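Local coordinates for TPR repeat-containing protein (Cytophaga hutchinsonii, PDB 3U4T) that is of unknown function but, as a helical tetratricopeptide-repeat protein, probably serves as a scaffold for binding other proteins, at residues I60-Y63 against F64-N68; K73-D76 against F77-Y80; Q150-Y154 against N155-V159; R184-A187 against A188-P191. The protein carries 1 engineered substitution. One frame throughout, in Å; residues are numbered along the deposited sequence.

Contact 1. Residues I60-Y63 against F64-N68; sequences IETY and FSKVN
Y63 and F64, neighbours in sequence at the end of helix 53-64, meet as an edge-to-face pair: the Y63 edge carrying CD2 and CE2 is directed at the face of F64, with planes 66° apart and CD2 above the centre of the F64 ring. V67 comes back over a face of Y63 in a CH-pi contact, its CB 4.1 Å from the Y63 ring centroid, while V67 CG2 lies 3.6 Å from Y63 OH. One turn earlier I60 lies alongside F64 and points the same way; with I60 CG1 anti to its own backbone N (chi1 -165°), that carbon comes within 3.8 Å of F64 CE2. F64 N still bonds to I60 O in helical fashion, but beyond it the pattern changes. T62 O is gripped twice by one residue, by S65 N and by S65 OG at 2.7 Å, both from the same face of its carbonyl plane. Y63 O also takes two donors: V67 N at 2.7 Å, almost in line with the C=O, and K66 N from well above the carbonyl plane. This double hold is consistent with V67 being kept over the Y63 ring. Farther out, Y63 packs on Y40 and N41 of helix 40-49 and OH makes a weak hydrogen bond to D76, while the F64 ring meets those of F77 and Y80 of helix 74-86. The doubly accepting carbonyls mark a C-terminal helix turn, here of a tetratricopeptide-repeat helix that leads into the loop to helix 74-86.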
loop_
_atom_site.group_PDB
_atom_site.type_symbol
_atom_site.label_atom_id
_atom_site.label_comp_id
_atom_site.label_asym_id
_atom_site.label_seq_id
_atom_site.Cartn_x
_atom_site.Cartn_y
_atom_site.Cartn_z
ATOM N N ILE A 60 22.843 -5.436 9.205
ATOM C CA ILE A 60 22.301 -4.292 9.914
ATOM C C ILE A 60 22.662 -4.375 11.394
ATOM O O ILE A 60 22.714 -3.357 12.083
ATOM C CB ILE A 60 20.773 -4.194 9.750
ATOM C CG1 ILE A 60 20.310 -2.804 10.173
ATOM C CG2 ILE A 60 20.087 -5.259 10.568
ATOM C CD1 ILE A 60 20.874 -1.701 9.302
ATOM N N GLU A 61 22.932 -5.585 11.882
ATOM C CA GLU A 61 23.286 -5.748 13.286
ATOM C C GLU A 61 24.774 -5.487 13.489
ATOM O O GLU A 61 25.192 -4.997 14.535
ATOM C CB GLU A 61 22.875 -7.145 13.779
ATOM C CG GLU A 61 21.358 -7.369 13.663
ATOM C CD GLU A 61 20.868 -8.683 14.251
ATOM O OE1 GLU A 61 21.515 -9.729 14.019
ATOM O OE2 GLU A 61 19.818 -8.671 14.932
ATOM N N THR A 62 25.578 -5.805 12.485
ATOM C CA THR A 62 27.001 -5.550 12.571
ATOM C C THR A 62 27.085 -4.026 12.549
ATOM O O THR A 62 27.827 -3.411 13.314
ATOM C CB THR A 62 27.740 -6.141 11.359
ATOM O OG1 THR A 62 27.756 -7.570 11.465
ATOM C CG2 THR A 62 29.170 -5.618 11.294
ATOM N N TYR A 63 26.309 -3.412 11.666
ATOM C CA TYR A 63 26.281 -1.962 11.593
ATOM C C TYR A 63 26.032 -1.332 12.978
ATOM O O TYR A 63 26.827 -0.514 13.437
ATOM C CB TYR A 63 25.181 -1.520 10.637
ATOM C CG TYR A 63 24.954 -0.030 10.623
ATOM C CD1 TYR A 63 25.902 0.829 10.078
ATOM C CD2 TYR A 63 23.778 0.517 11.127
ATOM C CE1 TYR A 63 25.683 2.200 10.026
ATOM C CE2 TYR A 63 23.549 1.887 11.081
ATOM C CZ TYR A 63 24.507 2.719 10.527
ATOM O OH TYR A 63 24.300 4.070 10.473
ATOM N N PHE A 64 24.935 -1.718 13.637
ATOM C CA PHE A 64 24.592 -1.154 14.949
ATOM C C PHE A 64 25.528 -1.493 16.111
ATOM O O PHE A 64 25.456 -0.874 17.173
ATOM C CB PHE A 64 23.153 -1.517 15.333
ATOM C CG PHE A 64 22.126 -0.654 14.680
ATOM C CD1 PHE A 64 22.137 0.718 14.882
ATOM C CD2 PHE A 64 21.185 -1.196 13.812
ATOM C CE1 PHE A 64 21.208 1.553 14.226
ATOM C CE2 PHE A 64 20.254 -0.378 13.151
ATOM C CZ PHE A 64 20.271 1.000 13.357
ATOM N N SER A 65 26.408 -2.465 15.917
ATOM C CA SER A 65 27.354 -2.827 16.958
ATOM C C SER A 65 28.641 -2.050 16.711
ATOM O O SER A 65 29.604 -2.170 17.465
ATOM C CB SER A 65 27.639 -4.323 16.886
ATOM O OG SER A 65 28.376 -4.607 15.709
ATOM N N LYS A 66 28.650 -1.258 15.640
ATOM C CA LYS A 66 29.817 -0.459 15.256
ATOM C C LYS A 66 29.555 1.032 15.082
ATOM O O LYS A 66 30.451 1.844 15.288
ATOM C CB LYS A 66 30.411 -0.989 13.946
ATOM C CG LYS A 66 31.299 -2.210 14.088
ATOM C CD LYS A 66 31.654 -2.770 12.727
ATOM C CE LYS A 66 33.009 -3.454 12.744
ATOM N NZ LYS A 66 33.131 -4.488 13.810
ATOM N N VAL A 67 28.338 1.397 14.687
ATOM C CA VAL A 67 28.021 2.803 14.471
ATOM C C VAL A 67 27.945 3.596 15.755
ATOM O O VAL A 67 27.603 3.078 16.814
ATOM C CB VAL A 67 26.676 2.995 13.741
ATOM C CG1 VAL A 67 25.520 2.637 14.665
ATOM C CG2 VAL A 67 26.546 4.455 13.269
ATOM N N ASN A 68 28.275 4.870 15.637
ATOM C CA ASN A 68 28.231 5.803 16.745
ATOM C C ASN A 68 26.780 6.308 16.904
ATOM O O ASN A 68 26.224 6.963 16.012
ATOM C CB ASN A 68 29.172 6.972 16.455
ATOM C CG ASN A 68 29.097 8.060 17.506
ATOM O OD1 ASN A 68 28.020 8.574 17.817
ATOM N ND2 ASN A 68 30.246 8.423 18.055
#

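Contact 2. Residues K73-D76 against F77-Y80; sequences KSAD and FEYY
With CG anti to its carbonyl carbon (chi1 -71°), F77 leans back along the helix toward K73, and its ring edge comes against the K73 carbonyl, CD2 lying 3.1 Å from K73 O near the ring plane. Y79 takes the same first torsion (chi1 -81°) and does likewise two residues on, CD1 standing 3.3 Å from A75 O, again at the ring edge. E78 turns the other way and stretches out beside A75, with CB 3.3 Å from A75 O; its carboxylate pairs with R107. Helical bonds link the two segments: E78 N to S74 O in the carbonyl plane, Y79 N to A75 O at 168°, and Y80 N to D76 O. K73 occupies the N-cap position, and the D76 carboxylate reaches back to it, OD2 accepting from K73 N at 2.7 Å on its anti side. D76 also takes a hydrogen bond from N41 through OD1, which fixes its rotation further. Were F77 an alanine, the K73 carbonyl would probably lose its ring-edge neighbour and a gap would be likely to open toward F64 and A100. The start of helix 74-86 packs against three helices: F77 and Y80 meet F64 of helix 53-64 and Q96 of helix 90-103, and Y79 rests on V45 and E49 of helix 40-49.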
loop_
_atom_site.group_PDB
_atom_site.type_symbol
_atom_site.label_atom_id
_atom_site.label_comp_id
_atom_site.label_asym_id
_atom_site.label_seq_id
_atom_site.Cartn_x
_atom_site.Cartn_y
_atom_site.Cartn_z
ATOM N N LYS A 73 21.091 7.126 11.671
ATOM C CA LYS A 73 20.016 7.916 11.081
ATOM C C LYS A 73 18.655 7.246 11.172
ATOM O O LYS A 73 18.536 6.080 11.517
ATOM C CB LYS A 73 20.327 8.208 9.613
ATOM C CG LYS A 73 21.596 8.989 9.381
ATOM C CD LYS A 73 21.377 10.468 9.617
ATOM C CE LYS A 73 22.203 11.283 8.636
ATOM N NZ LYS A 73 21.466 12.494 8.174
ATOM N N SER A 74 17.626 8.005 10.845
ATOM C CA SER A 74 16.270 7.505 10.860
ATOM C C SER A 74 16.141 6.316 9.919
ATOM O O SER A 74 15.474 5.326 10.212
ATOM C CB SER A 74 15.330 8.617 10.419
ATOM O OG SER A 74 14.021 8.132 10.277
ATOM N N ALA A 75 16.807 6.420 8.784
ATOM C CA ALA A 75 16.772 5.382 7.770
ATOM C C ALA A 75 17.301 4.040 8.255
ATOM O O ALA A 75 16.755 2.996 7.916
ATOM C CB ALA A 75 17.563 5.838 6.550
ATOM N N ASP A 76 18.378 4.057 9.029
ATOM C CA ASP A 76 18.952 2.813 9.522
ATOM C C ASP A 76 17.962 2.038 10.380
ATOM O O ASP A 76 17.851 0.813 10.251
ATOM C CB ASP A 76 20.218 3.109 10.318
ATOM C CG ASP A 76 21.160 3.996 9.564
ATOM O OD1 ASP A 76 21.440 3.675 8.380
ATOM O OD2 ASP A 76 21.619 5.004 10.149
ATOM N N PHE A 77 17.248 2.741 11.259
ATOM C CA PHE A 77 16.262 2.075 12.114
ATOM C C PHE A 77 15.135 1.530 11.234
ATOM O O PHE A 77 14.641 0.410 11.445
ATOM C CB PHE A 77 15.701 3.055 13.146
ATOM C CG PHE A 77 16.682 3.439 14.204
ATOM C CD1 PHE A 77 16.799 2.682 15.370
ATOM C CD2 PHE A 77 17.533 4.524 14.017
ATOM C CE1 PHE A 77 17.754 3.006 16.341
ATOM C CE2 PHE A 77 18.493 4.858 14.979
ATOM C CZ PHE A 77 18.603 4.097 16.139
ATOM N N GLU A 78 14.740 2.324 10.241
ATOM C CA GLU A 78 13.683 1.920 9.316
ATOM C C GLU A 78 14.006 0.576 8.670
ATOM O O GLU A 78 13.194 -0.346 8.714
ATOM C CB GLU A 78 13.496 2.986 8.238
ATOM C CG GLU A 78 12.740 2.520 7.020
ATOM C CD GLU A 78 12.590 3.621 5.992
ATOM O OE1 GLU A 78 13.530 4.434 5.836
ATOM O OE2 GLU A 78 11.538 3.665 5.332
ATOM N N TYR A 79 15.196 0.463 8.084
ATOM C CA TYR A 79 15.596 -0.783 7.449
ATOM C C TYR A 79 15.818 -1.913 8.445
ATOM O O TYR A 79 15.702 -3.084 8.093
ATOM C CB TYR A 79 16.840 -0.573 6.587
ATOM C CG TYR A 79 16.485 0.011 5.239
ATOM C CD1 TYR A 79 16.462 1.388 5.035
ATOM C CD2 TYR A 79 16.034 -0.814 4.211
ATOM C CE1 TYR A 79 15.989 1.924 3.849
ATOM C CE2 TYR A 79 15.560 -0.289 3.026
ATOM C CZ TYR A 79 15.534 1.073 2.850
ATOM O OH TYR A 79 15.014 1.573 1.688
ATOM N N TYR A 80 16.124 -1.570 9.689
ATOM C CA TYR A 80 16.318 -2.605 10.690
ATOM C C TYR A 80 14.960 -3.268 10.843
ATOM O O TYR A 80 14.853 -4.495 10.818
ATOM C CB TYR A 80 16.769 -2.010 12.023
ATOM C CG TYR A 80 17.222 -3.050 13.026
ATOM C CD1 TYR A 80 17.462 -4.369 12.634
ATOM C CD2 TYR A 80 17.448 -2.710 14.359
ATOM C CE1 TYR A 80 17.920 -5.326 13.551
ATOM C CE2 TYR A 80 17.902 -3.654 15.279
ATOM C CZ TYR A 80 18.133 -4.958 14.867
ATOM O OH TYR A 80 18.546 -5.902 15.770
#

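Contact 3. Residues Q150-Y154 against N155-V159; sequences QAYYY and NKEYV
Y158 lays the CD1-CE1 edge of its ring over a face of Y153, an offset edge-to-face pair with centroids 5.3 Å apart and planes at 67°. The closest carbons are Y158 CD1 and Y153 CD1, 3.6 Å apart, and Y158 CE1 sits toward the rim of the Y153 ring rather than over its middle. The same CE1 also comes 3.0 Å from Y153 O, so one edge atom of Y158 touches both the ring and the carbonyl oxygen of Y153. Y153 can offer that face because its CG is anti to the backbone N (chi1 176°), while Y158 leans back with CG beside its own N. Next along the chain, the Y154 ring takes Y153 CD2 over its centre. The E157 carboxylate, its plane 78° from that of the Y152 ring, brings OE2 to the Y152 ring edge at CD1. OE2 is held there by N155 ND2 at 2.8 Å, a bond in the amide plane of N155, and OE1 pairs with K160. A water bridges Y154 O and K156 NZ, tying the exposed lysine to the last turn. Outward, W181 of helix 176-189 meets Y153 edge-to-face, and Y152 OH bonds to E132. The backbone closes as a Schellman motif: E157 N donates to Y152 O at 2.8 Å and K156 N to Y153 O, with K156 as the C-prime residue at positive phi. It is the tight interhelical turn of a tetratricopeptide repeat, ending helix 142-154 and starting helix 158-171.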
loop_
_atom_site.group_PDB
_atom_site.type_symbol
_atom_site.label_atom_id
_atom_site.label_comp_id
_atom_site.label_asym_id
_atom_site.label_seq_id
_atom_site.Cartn_x
_atom_site.Cartn_y
_atom_site.Cartn_z
ATOM N N GLN A 150 -9.441 2.474 3.864
ATOM C CA GLN A 150 -9.607 1.039 3.860
ATOM C C GLN A 150 -9.689 0.543 5.296
ATOM O O GLN A 150 -10.471 -0.359 5.605
ATOM C CB GLN A 150 -8.434 0.370 3.157
ATOM C CG GLN A 150 -8.368 0.649 1.669
ATOM C CD GLN A 150 -7.223 -0.082 1.023
ATOM O OE1 GLN A 150 -6.065 0.271 1.209
ATOM N NE2 GLN A 150 -7.537 -1.127 0.276
ATOM N N ALA A 151 -8.884 1.121 6.180
ATOM C CA ALA A 151 -8.924 0.685 7.574
ATOM C C ALA A 151 -10.313 0.966 8.126
ATOM O O ALA A 151 -10.907 0.107 8.767
ATOM C CB ALA A 151 -7.872 1.401 8.399
ATOM N N TYR A 152 -10.828 2.168 7.869
ATOM C CA TYR A 152 -12.168 2.545 8.322
ATOM C C TYR A 152 -13.218 1.578 7.765
ATOM O O TYR A 152 -14.061 1.071 8.496
ATOM C CB TYR A 152 -12.509 3.971 7.868
ATOM C CG TYR A 152 -11.822 5.080 8.628
ATOM C CD1 TYR A 152 -11.701 5.031 10.019
ATOM C CD2 TYR A 152 -11.351 6.213 7.968
ATOM C CE1 TYR A 152 -11.132 6.081 10.732
ATOM C CE2 TYR A 152 -10.779 7.276 8.675
ATOM C CZ TYR A 152 -10.673 7.202 10.054
ATOM O OH TYR A 152 -10.108 8.247 10.750
ATOM N N TYR A 153 -13.152 1.331 6.461
ATOM C CA TYR A 153 -14.093 0.443 5.786
ATOM C C TYR A 153 -14.191 -0.919 6.445
ATOM O O TYR A 153 -15.278 -1.397 6.759
ATOM C CB TYR A 153 -13.674 0.246 4.326
ATOM C CG TYR A 153 -14.531 -0.737 3.555
ATOM C CD1 TYR A 153 -15.696 -0.321 2.904
ATOM C CD2 TYR A 153 -14.162 -2.077 3.449
ATOM C CE1 TYR A 153 -16.468 -1.213 2.155
ATOM C CE2 TYR A 153 -14.927 -2.985 2.708
ATOM C CZ TYR A 153 -16.080 -2.545 2.060
ATOM O OH TYR A 153 -16.841 -3.430 1.320
ATOM N N TYR A 154 -13.043 -1.559 6.634
ATOM C CA TYR A 154 -13.038 -2.875 7.230
ATOM C C TYR A 154 -13.369 -2.798 8.702
ATOM O O TYR A 154 -13.659 -3.815 9.329
ATOM C CB TYR A 154 -11.696 -3.557 6.967
ATOM C CG TYR A 154 -11.570 -4.008 5.540
ATOM C CD1 TYR A 154 -12.442 -4.952 5.010
ATOM C CD2 TYR A 154 -10.582 -3.489 4.711
ATOM C CE1 TYR A 154 -12.330 -5.369 3.680
ATOM C CE2 TYR A 154 -10.461 -3.902 3.385
ATOM C CZ TYR A 154 -11.334 -4.838 2.876
ATOM O OH TYR A 154 -11.201 -5.243 1.558
ATOM N N ASN A 155 -13.346 -1.589 9.256
ATOM C CA ASN A 155 -13.709 -1.413 10.661
ATOM C C ASN A 155 -15.181 -1.026 10.696
ATOM O O ASN A 155 -15.728 -0.616 11.729
ATOM C CB ASN A 155 -12.871 -0.329 11.336
ATOM C CG ASN A 155 -12.924 -0.426 12.852
ATOM O OD1 ASN A 155 -12.802 -1.518 13.415
ATOM N ND2 ASN A 155 -13.091 0.710 13.521
ATOM N N LYS A 156 -15.807 -1.164 9.534
ATOM C CA LYS A 156 -17.216 -0.887 9.350
ATOM C C LYS A 156 -17.625 0.558 9.603
ATOM O O LYS A 156 -18.782 0.829 9.902
ATOM C CB LYS A 156 -18.047 -1.836 10.220
ATOM C CG LYS A 156 -17.858 -3.316 9.892
ATOM C CD LYS A 156 -18.715 -4.197 10.792
ATOM C CE LYS A 156 -18.512 -5.687 10.503
ATOM N NZ LYS A 156 -17.135 -6.170 10.828
ATOM N N GLU A 157 -16.679 1.485 9.493
ATOM C CA GLU A 157 -16.995 2.904 9.658
ATOM C C GLU A 157 -17.032 3.435 8.227
ATOM O O GLU A 157 -16.161 4.198 7.805
ATOM C CB GLU A 157 -15.915 3.627 10.461
ATOM C CG GLU A 157 -15.683 3.051 11.841
ATOM C CD GLU A 157 -14.727 3.893 12.677
ATOM O OE1 GLU A 157 -15.112 5.007 13.091
ATOM O OE2 GLU A 157 -13.587 3.446 12.912
ATOM N N TYR A 158 -18.043 3.004 7.482
ATOM C CA TYR A 158 -18.191 3.378 6.083
ATOM C C TYR A 158 -18.303 4.863 5.862
ATOM O O TYR A 158 -17.750 5.388 4.904
ATOM C CB TYR A 158 -19.389 2.647 5.485
ATOM C CG TYR A 158 -19.324 1.169 5.779
ATOM C CD1 TYR A 158 -18.206 0.424 5.408
ATOM C CD2 TYR A 158 -20.331 0.531 6.497
ATOM C CE1 TYR A 158 -18.083 -0.913 5.749
ATOM C CE2 TYR A 158 -20.218 -0.817 6.848
ATOM C CZ TYR A 158 -19.084 -1.533 6.473
ATOM O OH TYR A 158 -18.921 -2.858 6.843
ATOM N N VAL A 159 -19.003 5.552 6.750
ATOM C CA VAL A 159 -19.124 6.983 6.585
ATOM C C VAL A 159 -17.725 7.601 6.568
ATOM O O VAL A 159 -17.411 8.373 5.664
ATOM C CB VAL A 159 -20.001 7.616 7.704
ATOM C CG1 VAL A 159 -19.899 9.135 7.656
ATOM C CG2 VAL A 159 -21.460 7.203 7.515
HETATM O O HOH W 1 -14.710 -5.230 11.482
#

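Contact 4. Residues R184-A187 against A188-P191; sequences RANA and AQDP
N186 and Q189 lie side by side and point the same way, their amide planes only 25° apart, so the two amides run abreast along the last helical turn. Their nearest side-chain atoms, N186 OD1 and Q189 NE2, stand 3.8 Å apart. The Q189 amide is drawn instead to the backbone: NE2 makes a weak bond to A185 O at 3.5 Å, and CG packs on the same oxygen. Its CG lies anti to the carbonyl carbon (chi1 -63°), which sends the chain back over the preceding turn. The N186 amide has its own hold, ND2 donating to R182 O. A serine in place of Q189 would lack the long arm, and A185 O would probably lose this weak amide donor while N186 lost the group beside it. A188, a turn after R184, sets CB 3.5 Å from A185 O, and its N keeps a sound helical bond to R184 O at 3.1 Å. From there the helix frays. N186 O receives weak bonds from Q189 N and D190 N, and D190 N also leans weakly on A187 O, 3.2 Å away. P191 N has no hydrogen to give, which ends the series. D190 holds the chain that follows, its carboxylate accepting from Q195 N, and R184 pairs with E222 while its guanidinium forms a cation-pi contact with W181. Y158 packs on A188 and Q189 from helix 158-171. Helix 176-189 ends in a turn that loosens through weak, shared bonds and passes at D190-P191 into the loop before helix 199-209, consistent with the helical array of tetratricopeptide-repeat proteins.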
loop_
_atom_site.group_PDB
_atom_site.type_symbol
_atom_site.label_atom_id
_atom_site.label_comp_id
_atom_site.label_asym_id
_atom_site.label_seq_id
_atom_site.Cartn_x
_atom_site.Cartn_y
_atom_site.Cartn_z
ATOM N N ARG A 184 -17.621 1.305 -3.023
ATOM C CA ARG A 184 -17.672 0.277 -1.998
ATOM C C ARG A 184 -18.121 0.821 -0.647
ATOM O O ARG A 184 -18.901 0.188 0.059
ATOM C CB ARG A 184 -16.307 -0.381 -1.873
ATOM C CG ARG A 184 -15.960 -1.215 -3.085
ATOM C CD ARG A 184 -14.579 -1.808 -2.971
ATOM N NE ARG A 184 -14.295 -2.811 -3.992
ATOM C CZ ARG A 184 -13.107 -3.380 -4.138
ATOM N NH1 ARG A 184 -12.121 -3.030 -3.332
ATOM N NH2 ARG A 184 -12.908 -4.295 -5.070
ATOM N N ALA A 185 -17.642 2.001 -0.298
ATOM C CA ALA A 185 -18.012 2.604 0.965
ATOM C C ALA A 185 -19.515 2.902 0.989
ATOM O O ALA A 185 -20.178 2.726 2.019
ATOM C CB ALA A 185 -17.222 3.873 1.169
ATOM N N ASN A 186 -20.060 3.347 -0.141
ATOM C CA ASN A 186 -21.485 3.652 -0.220
ATOM C C ASN A 186 -22.372 2.402 -0.340
ATOM O O ASN A 186 -23.496 2.377 0.167
ATOM C CB ASN A 186 -21.731 4.642 -1.361
ATOM C CG ASN A 186 -21.488 6.090 -0.935
ATOM O OD1 ASN A 186 -22.356 6.725 -0.347
ATOM N ND2 ASN A 186 -20.300 6.604 -1.214
ATOM N N ALA A 187 -21.868 1.357 -0.987
ATOM C CA ALA A 187 -22.637 0.112 -1.108
ATOM C C ALA A 187 -22.798 -0.503 0.280
ATOM O O ALA A 187 -23.780 -1.179 0.563
ATOM C CB ALA A 187 -21.919 -0.878 -2.035
ATOM N N ALA A 188 -21.818 -0.264 1.146
ATOM C CA ALA A 188 -21.842 -0.772 2.512
ATOM C C ALA A 188 -22.929 -0.065 3.327
ATOM O O ALA A 188 -23.509 -0.652 4.245
ATOM C CB ALA A 188 -20.483 -0.561 3.154
ATOM N N GLN A 189 -23.204 1.194 2.979
ATOM C CA GLN A 189 -24.222 1.985 3.669
ATOM C C GLN A 189 -25.613 1.657 3.146
ATOM O O GLN A 189 -26.617 1.956 3.783
ATOM C CB GLN A 189 -23.967 3.476 3.474
ATOM C CG GLN A 189 -22.670 3.979 4.057
ATOM C CD GLN A 189 -22.472 5.459 3.788
ATOM O OE1 GLN A 189 -23.332 6.279 4.107
ATOM N NE2 GLN A 189 -21.336 5.809 3.204
ATOM N N ASP A 190 -25.664 1.032 1.978
ATOM C CA ASP A 190 -26.934 0.671 1.360
ATOM C C ASP A 190 -26.924 -0.838 1.038
ATOM O O ASP A 190 -27.057 -1.237 -0.118
ATOM C CB ASP A 190 -27.099 1.529 0.098
ATOM C CG ASP A 190 -28.389 1.271 -0.630
ATOM O OD1 ASP A 190 -29.366 0.829 0.011
ATOM O OD2 ASP A 190 -28.424 1.529 -1.850
ATOM N N PRO A 191 -26.790 -1.692 2.078
ATOM C CA PRO A 191 -26.742 -3.160 1.983
ATOM C C PRO A 191 -27.768 -3.836 1.088
ATOM O O PRO A 191 -27.442 -4.789 0.378
ATOM C CB PRO A 191 -26.858 -3.609 3.439
ATOM C CG PRO A 191 -27.677 -2.527 4.052
ATOM C CD PRO A 191 -27.036 -1.291 3.477
#

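How the contacts relate
From the N terminus, the four contacts follow one another in series, none enclosing or crossing another, each a local contact within one continuous stretch. Contact 1 ends helix 53-64 and contact 2 begins helix 74-86 after the intervening loop; their centres lie about 11 Å apart and they touch, E61 OE2 approaching Y80 OH to 3.2 Å in a probable hydrogen bond and F64 CZ packing on D76 CB. Much later, contact 3 makes the turn between helices 142-154 and 158-171, and contact 4 ends helix 176-189. These two also touch, Y153 CE1 packing on R184 O. The pairs are far apart: contacts 1 and 4 are about 51 Å apart, centre to centre, on opposite sides of the chain's centre.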